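Local coordinates for 2-keto acid:ferredoxin oxidoreductase subunit alpha (Pyrococcus furiosus, PDB 1YD7), which probably serves as the alpha subunit of a heterotetrameric enzyme that oxidises 2-oxoglutarate with coenzyme A to succinyl-CoA and carbon dioxide, passing the electrons to ferredoxin, at residues I29-I34 / A57-L62; K89-T94 / R169-S174. One frame throughout, in Å; residues are numbered along the deposited sequence.

Contact 1 (I29-I34 / A57-L62); sequences IARAAI and ALYMPL
Ile-34 drives its CD1 methyl against the root of the Tyr-59 side chain, in one of the places where helix 25-36 packs against helix 52-59. Both helices belong to the alpha/beta domain of the thiamine diphosphate-binding family, and strand 40-43 of the parallel sheet lies between them in the chain. The tight part is small and apolar: Ile-34 CD1 sits 3.3 Å from Tyr-59 CB. The same methyl is 4.0 Å from Tyr-59 CD2, approaching the ring obliquely. Ile-34 reaches this spot because its CG1 is anti to the carbonyl carbon and CD1 then continues in an extended line (chi2 179°); the two side chains cross at about a right angle.

One helical turn earlier the packing is looser. Ala-30 CB lies at the ring edge, near its plane, 4.5 Å from Tyr-59 CD2. At the polar end Arg-31 NE and Tyr-59 OH are 4.3 Å apart and do not bond each other directly. Glu-27 bridges the two groups: its OE2 forms a salt bridge with Arg-31 NE and a hydrogen bond with Tyr-59 OH. Phe-15 meets the Tyr-59 ring edge-to-face. The guanidinium has a second carboxylate partner: its NH1 forms a salt bridge with OD2 of Asp-21.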
loop_
_atom_site.group_PDB
_atom_site.type_symbol
_atom_site.label_atom_id
_atom_site.label_comp_id
_atom_site.label_asym_id
_atom_site.label_seq_id
_atom_site.Cartn_x
_atom_site.Cartn_y
_atom_site.Cartn_z
ATOM N N ILE A 29 4.774 -4.075 -4.063
ATOM C CA ILE A 29 3.765 -3.320 -3.296
ATOM C C ILE A 29 3.476 -1.938 -3.919
ATOM O O ILE A 29 2.338 -1.645 -4.275
ATOM C CB ILE A 29 4.176 -3.194 -1.804
ATOM C CG1 ILE A 29 4.231 -4.572 -1.159
ATOM C CG2 ILE A 29 3.219 -2.301 -1.049
ATOM C CD1 ILE A 29 4.701 -4.569 0.311
ATOM N N ALA A 30 4.512 -1.140 -4.134
ATOM C CA ALA A 30 4.374 0.175 -4.760
ATOM C C ALA A 30 3.725 0.169 -6.150
ATOM O O ALA A 30 2.833 0.969 -6.449
ATOM C CB ALA A 30 5.743 0.856 -4.832
ATOM N N ARG A 31 4.194 -0.715 -7.024
ATOM C CA ARG A 31 3.617 -0.823 -8.352
ATOM C C ARG A 31 2.147 -1.235 -8.328
ATOM O O ARG A 31 1.342 -0.715 -9.106
ATOM C CB ARG A 31 4.397 -1.816 -9.202
ATOM C CG ARG A 31 5.764 -1.339 -9.543
ATOM C CD ARG A 31 6.415 -2.192 -10.660
ATOM N NE ARG A 31 7.848 -1.880 -10.781
ATOM C CZ ARG A 31 8.627 -2.234 -11.809
ATOM N NH1 ARG A 31 8.139 -2.857 -12.876
ATOM N NH2 ARG A 31 9.910 -1.917 -11.785
ATOM N N ALA A 32 1.827 -2.205 -7.477
ATOM C CA ALA A 32 0.451 -2.667 -7.296
ATOM C C ALA A 32 -0.466 -1.549 -6.772
ATOM O O ALA A 32 -1.568 -1.355 -7.276
ATOM C CB ALA A 32 0.417 -3.848 -6.340
ATOM N N ALA A 33 0.006 -0.842 -5.749
ATOM C CA ALA A 33 -0.752 0.240 -5.137
ATOM C C ALA A 33 -1.109 1.280 -6.190
ATOM O O ALA A 33 -2.266 1.612 -6.360
ATOM C CB ALA A 33 0.025 0.840 -3.991
ATOM N N ILE A 34 -0.115 1.697 -6.968
ATOM C CA ILE A 34 -0.307 2.652 -8.045
ATOM C C ILE A 34 -1.189 2.150 -9.169
ATOM O O ILE A 34 -2.043 2.894 -9.680
ATOM C CB ILE A 34 1.054 3.126 -8.569
ATOM C CG1 ILE A 34 1.684 4.029 -7.503
ATOM C CG2 ILE A 34 0.909 3.834 -9.877
ATOM C CD1 ILE A 34 3.014 4.553 -7.826
ATOM N N ALA A 57 7.697 8.021 -3.078
ATOM C CA ALA A 57 8.267 9.370 -3.319
ATOM C C ALA A 57 8.672 9.595 -4.768
ATOM O O ALA A 57 8.466 10.684 -5.315
ATOM C CB ALA A 57 9.460 9.636 -2.415
ATOM N N LEU A 58 9.263 8.582 -5.401
ATOM C CA LEU A 58 9.586 8.690 -6.833
ATOM C C LEU A 58 8.362 8.656 -7.725
ATOM O O LEU A 58 8.221 9.467 -8.629
ATOM C CB LEU A 58 10.543 7.561 -7.245
ATOM C CG LEU A 58 10.933 7.446 -8.719
ATOM C CD1 LEU A 58 11.877 8.586 -9.095
ATOM C CD2 LEU A 58 11.572 6.104 -8.955
ATOM N N TYR A 59 7.485 7.687 -7.508
ATOM C CA TYR A 59 6.425 7.430 -8.478
ATOM C C TYR A 59 5.218 8.366 -8.374
ATOM O O TYR A 59 4.617 8.678 -9.397
ATOM C CB TYR A 59 5.914 5.981 -8.367
ATOM C CG TYR A 59 6.907 4.893 -8.751
ATOM C CD1 TYR A 59 7.832 5.094 -9.778
ATOM C CD2 TYR A 59 6.869 3.641 -8.130
ATOM C CE1 TYR A 59 8.733 4.105 -10.146
ATOM C CE2 TYR A 59 7.748 2.622 -8.504
ATOM C CZ TYR A 59 8.687 2.876 -9.520
ATOM O OH TYR A 59 9.564 1.927 -9.925
HETATM N N MSE A 60 4.843 8.760 -7.155
HETATM C CA MSE A 60 3.611 9.537 -6.950
HETATM C C MSE A 60 3.561 10.838 -7.757
HETATM O O MSE A 60 2.574 11.070 -8.442
HETATM C CB MSE A 60 3.368 9.837 -5.458
HETATM C CG MSE A 60 2.721 8.714 -4.684
HETATM SE SE MSE A 60 1.004 8.012 -5.406
HETATM C CE MSE A 60 0.418 7.362 -3.717
ATOM N N PRO A 61 4.624 11.677 -7.692
ATOM C CA PRO A 61 4.599 12.887 -8.536
ATOM C C PRO A 61 4.389 12.594 -10.005
ATOM O O PRO A 61 3.808 13.421 -10.708
ATOM C CB PRO A 61 5.969 13.546 -8.300
ATOM C CG PRO A 61 6.480 12.977 -6.990
ATOM C CD PRO A 61 5.820 11.606 -6.825
ATOM N N LEU A 62 4.820 11.416 -10.463
ATOM C CA LEU A 62 4.744 11.078 -11.877
ATOM C C LEU A 62 3.360 10.604 -12.280
ATOM O O LEU A 62 3.064 10.511 -13.468
ATOM C CB LEU A 62 5.817 10.023 -12.242
ATOM C CG LEU A 62 7.256 10.535 -12.160
ATOM C CD1 LEU A 62 8.294 9.415 -12.083
ATOM C CD2 LEU A 62 7.555 11.452 -13.352
#

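Contact 2 (K89-T94 / R169-S174); sequences KAMTAT and RAFNLS
Phe-171 and Met-91 make the apolar part of this contact, the phenyl group reaching from helix 160-177 toward the strand. Phe-171 CZ is 4.1 Å from Met-91 CB and equally far from the terminal methyl, Met-91 CE, so the ring tip meets both ends of the selenomethionine chain. That double approach depends on a bend at chi3 (-26°), which turns CE back toward the phenyl group instead of letting the chain run on straight. The side chains cross at about a right angle. Lys-89 adds one methylene, CD, which approaches the ring obliquely, 4.4 Å from Phe-171 CD2.

The arrangement is that of a three-layer alpha/beta fold, with a central parallel sheet packed by helices on both faces, helix 160-177 on one and helix 73-85 on the other: strand 90-95 runs between strands 40-43 and 116-121, and the phenyl group of Phe-171 also touches Val-117 on the latter. On the other side of strand 90-95, Ala-90 points its methyl away from helix 160-177 and packs on Ala-80 of helix 73-85.

Polar atoms enter in two ways. The carbonyl oxygen of Ala-90 approaches the ring obliquely, 4.0 Å from Phe-171 CE2, as a van der Waals neighbour. A water joins the two segments beyond the apolar patch: it accepts from Lys-89 NZ at 2.6 Å and donates to Asn-172 OD1 at 3.0 Å. The lysine is extended from chi2 onward, which carries its amino group past the phenylalanine to this water, and NZ also bonds to the carbonyl of Ala-36. Asn-172 is tied to the C-terminal part of the modelled chain, its OD1 accepting from Ile-207 N and its ND2 donating to Glu-205 O.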
loop_
_atom_site.group_PDB
_atom_site.type_symbol
_atom_site.label_atom_id
_atom_site.label_comp_id
_atom_site.label_asym_id
_atom_site.label_seq_id
_atom_site.Cartn_x
_atom_site.Cartn_y
_atom_site.Cartn_z
ATOM N N LYS A 89 -7.930 7.252 -2.946
ATOM C CA LYS A 89 -7.450 5.918 -2.510
ATOM C C LYS A 89 -6.137 6.115 -1.783
ATOM O O LYS A 89 -5.172 6.586 -2.374
ATOM C CB LYS A 89 -7.244 4.988 -3.679
ATOM C CG LYS A 89 -8.499 4.458 -4.296
ATOM C CD LYS A 89 -8.159 3.192 -5.129
ATOM C CE LYS A 89 -9.348 2.691 -5.874
ATOM N NZ LYS A 89 -9.072 1.434 -6.550
ATOM N N ALA A 90 -6.111 5.777 -0.500
ATOM C CA ALA A 90 -5.045 6.189 0.409
ATOM C C ALA A 90 -4.408 4.999 1.076
ATOM O O ALA A 90 -5.071 3.960 1.277
ATOM C CB ALA A 90 -5.591 7.121 1.492
HETATM N N MSE A 91 -3.124 5.156 1.396
HETATM C CA MSE A 91 -2.371 4.172 2.149
HETATM C C MSE A 91 -1.340 4.831 3.055
HETATM O O MSE A 91 -0.974 5.985 2.869
HETATM C CB MSE A 91 -1.754 3.100 1.227
HETATM C CG MSE A 91 -0.363 3.336 0.700
HETATM SE SE MSE A 91 0.559 1.728 -0.163
HETATM C CE MSE A 91 -0.201 0.250 0.580
ATOM N N THR A 92 -0.937 4.102 4.085
ATOM C CA THR A 92 0.180 4.478 4.920
ATOM C C THR A 92 0.971 3.206 5.212
ATOM O O THR A 92 0.471 2.106 4.985
ATOM C CB THR A 92 -0.283 5.192 6.232
ATOM O OG1 THR A 92 0.856 5.474 7.068
ATOM C CG2 THR A 92 -1.304 4.346 7.023
ATOM N N ALA A 93 2.205 3.372 5.685
ATOM C CA ALA A 93 3.111 2.262 5.991
ATOM C C ALA A 93 3.813 2.472 7.315
ATOM O O ALA A 93 4.345 3.535 7.565
ATOM C CB ALA A 93 4.142 2.073 4.892
ATOM N N THR A 94 3.812 1.444 8.158
ATOM C CA THR A 94 4.464 1.519 9.464
ATOM C C THR A 94 5.263 0.248 9.738
ATOM O O THR A 94 5.174 -0.725 8.986
ATOM C CB THR A 94 3.452 1.808 10.607
ATOM O OG1 THR A 94 4.162 1.888 11.848
ATOM C CG2 THR A 94 2.348 0.737 10.692
ATOM N N ARG A 169 -5.450 -6.850 -4.117
ATOM C CA ARG A 169 -6.587 -7.380 -3.417
ATOM C C ARG A 169 -6.928 -6.520 -2.202
ATOM O O ARG A 169 -8.106 -6.344 -1.905
ATOM C CB ARG A 169 -6.371 -8.853 -3.056
ATOM C CG ARG A 169 -7.522 -9.497 -2.280
ATOM C CD ARG A 169 -7.723 -10.992 -2.620
ATOM N NE ARG A 169 -6.500 -11.799 -2.532
ATOM C CZ ARG A 169 -5.891 -12.405 -3.564
ATOM N NH1 ARG A 169 -4.795 -13.108 -3.329
ATOM N NH2 ARG A 169 -6.333 -12.315 -4.825
ATOM N N ALA A 170 -5.922 -5.962 -1.514
ATOM C CA ALA A 170 -6.174 -5.156 -0.331
ATOM C C ALA A 170 -6.919 -3.858 -0.674
ATOM O O ALA A 170 -7.779 -3.454 0.075
ATOM C CB ALA A 170 -4.900 -4.838 0.398
ATOM N N PHE A 171 -6.561 -3.209 -1.782
ATOM C CA PHE A 171 -7.282 -2.027 -2.227
ATOM C C PHE A 171 -8.710 -2.429 -2.613
ATOM O O PHE A 171 -9.668 -1.777 -2.174
ATOM C CB PHE A 171 -6.567 -1.296 -3.374
ATOM C CG PHE A 171 -5.440 -0.436 -2.913
ATOM C CD1 PHE A 171 -4.119 -0.885 -2.983
ATOM C CD2 PHE A 171 -5.691 0.803 -2.374
ATOM C CE1 PHE A 171 -3.083 -0.124 -2.502
ATOM C CE2 PHE A 171 -4.654 1.592 -1.916
ATOM C CZ PHE A 171 -3.332 1.125 -1.982
ATOM N N ASN A 172 -8.855 -3.509 -3.382
ATOM C CA ASN A 172 -10.188 -3.982 -3.769
ATOM C C ASN A 172 -11.066 -4.291 -2.583
ATOM O O ASN A 172 -12.221 -3.915 -2.607
ATOM C CB ASN A 172 -10.156 -5.173 -4.717
ATOM C CG ASN A 172 -9.722 -4.784 -6.065
ATOM O OD1 ASN A 172 -9.696 -3.601 -6.354
ATOM N ND2 ASN A 172 -9.347 -5.761 -6.913
ATOM N N LEU A 173 -10.515 -4.893 -1.529
ATOM C CA LEU A 173 -11.311 -5.199 -0.322
ATOM C C LEU A 173 -11.680 -3.947 0.464
ATOM O O LEU A 173 -12.752 -3.912 1.052
ATOM C CB LEU A 173 -10.596 -6.196 0.634
ATOM C CG LEU A 173 -10.343 -7.609 0.053
ATOM C CD1 LEU A 173 -9.325 -8.394 0.910
ATOM C CD2 LEU A 173 -11.644 -8.413 -0.133
ATOM N N SER A 174 -10.769 -2.973 0.568
ATOM C CA SER A 174 -11.052 -1.784 1.382
ATOM C C SER A 174 -12.153 -0.968 0.674
ATOM O O SER A 174 -13.030 -0.464 1.310
ATOM C CB SER A 174 -9.809 -0.919 1.673
ATOM O OG SER A 174 -9.325 -0.301 0.510
HETATM O O HOH W 1 -9.297 -0.816 -5.291
#

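Overall arrangement
From the N terminus, the chain runs through helix 25-36 and strand 40-43 to helix 52-59, where contact 1 closes a short loop with 22 residues between its segments. Contact 2 opens only afterwards, at strand 90-95, and closes 74 residues later on helix 160-177. The two are therefore in series, neither nested nor crossed. In space they adjoin, with centres about 13 Å apart: Phe-171 CE1 lies 3.5 Å from Ala-33 CA, and Met-91 SE 4.0 Å from Ala-33 CB. Helix 25-36 thus packs against helix 52-59 in contact 1 and meets both segments of contact 2, linking the helices to the central parallel sheet.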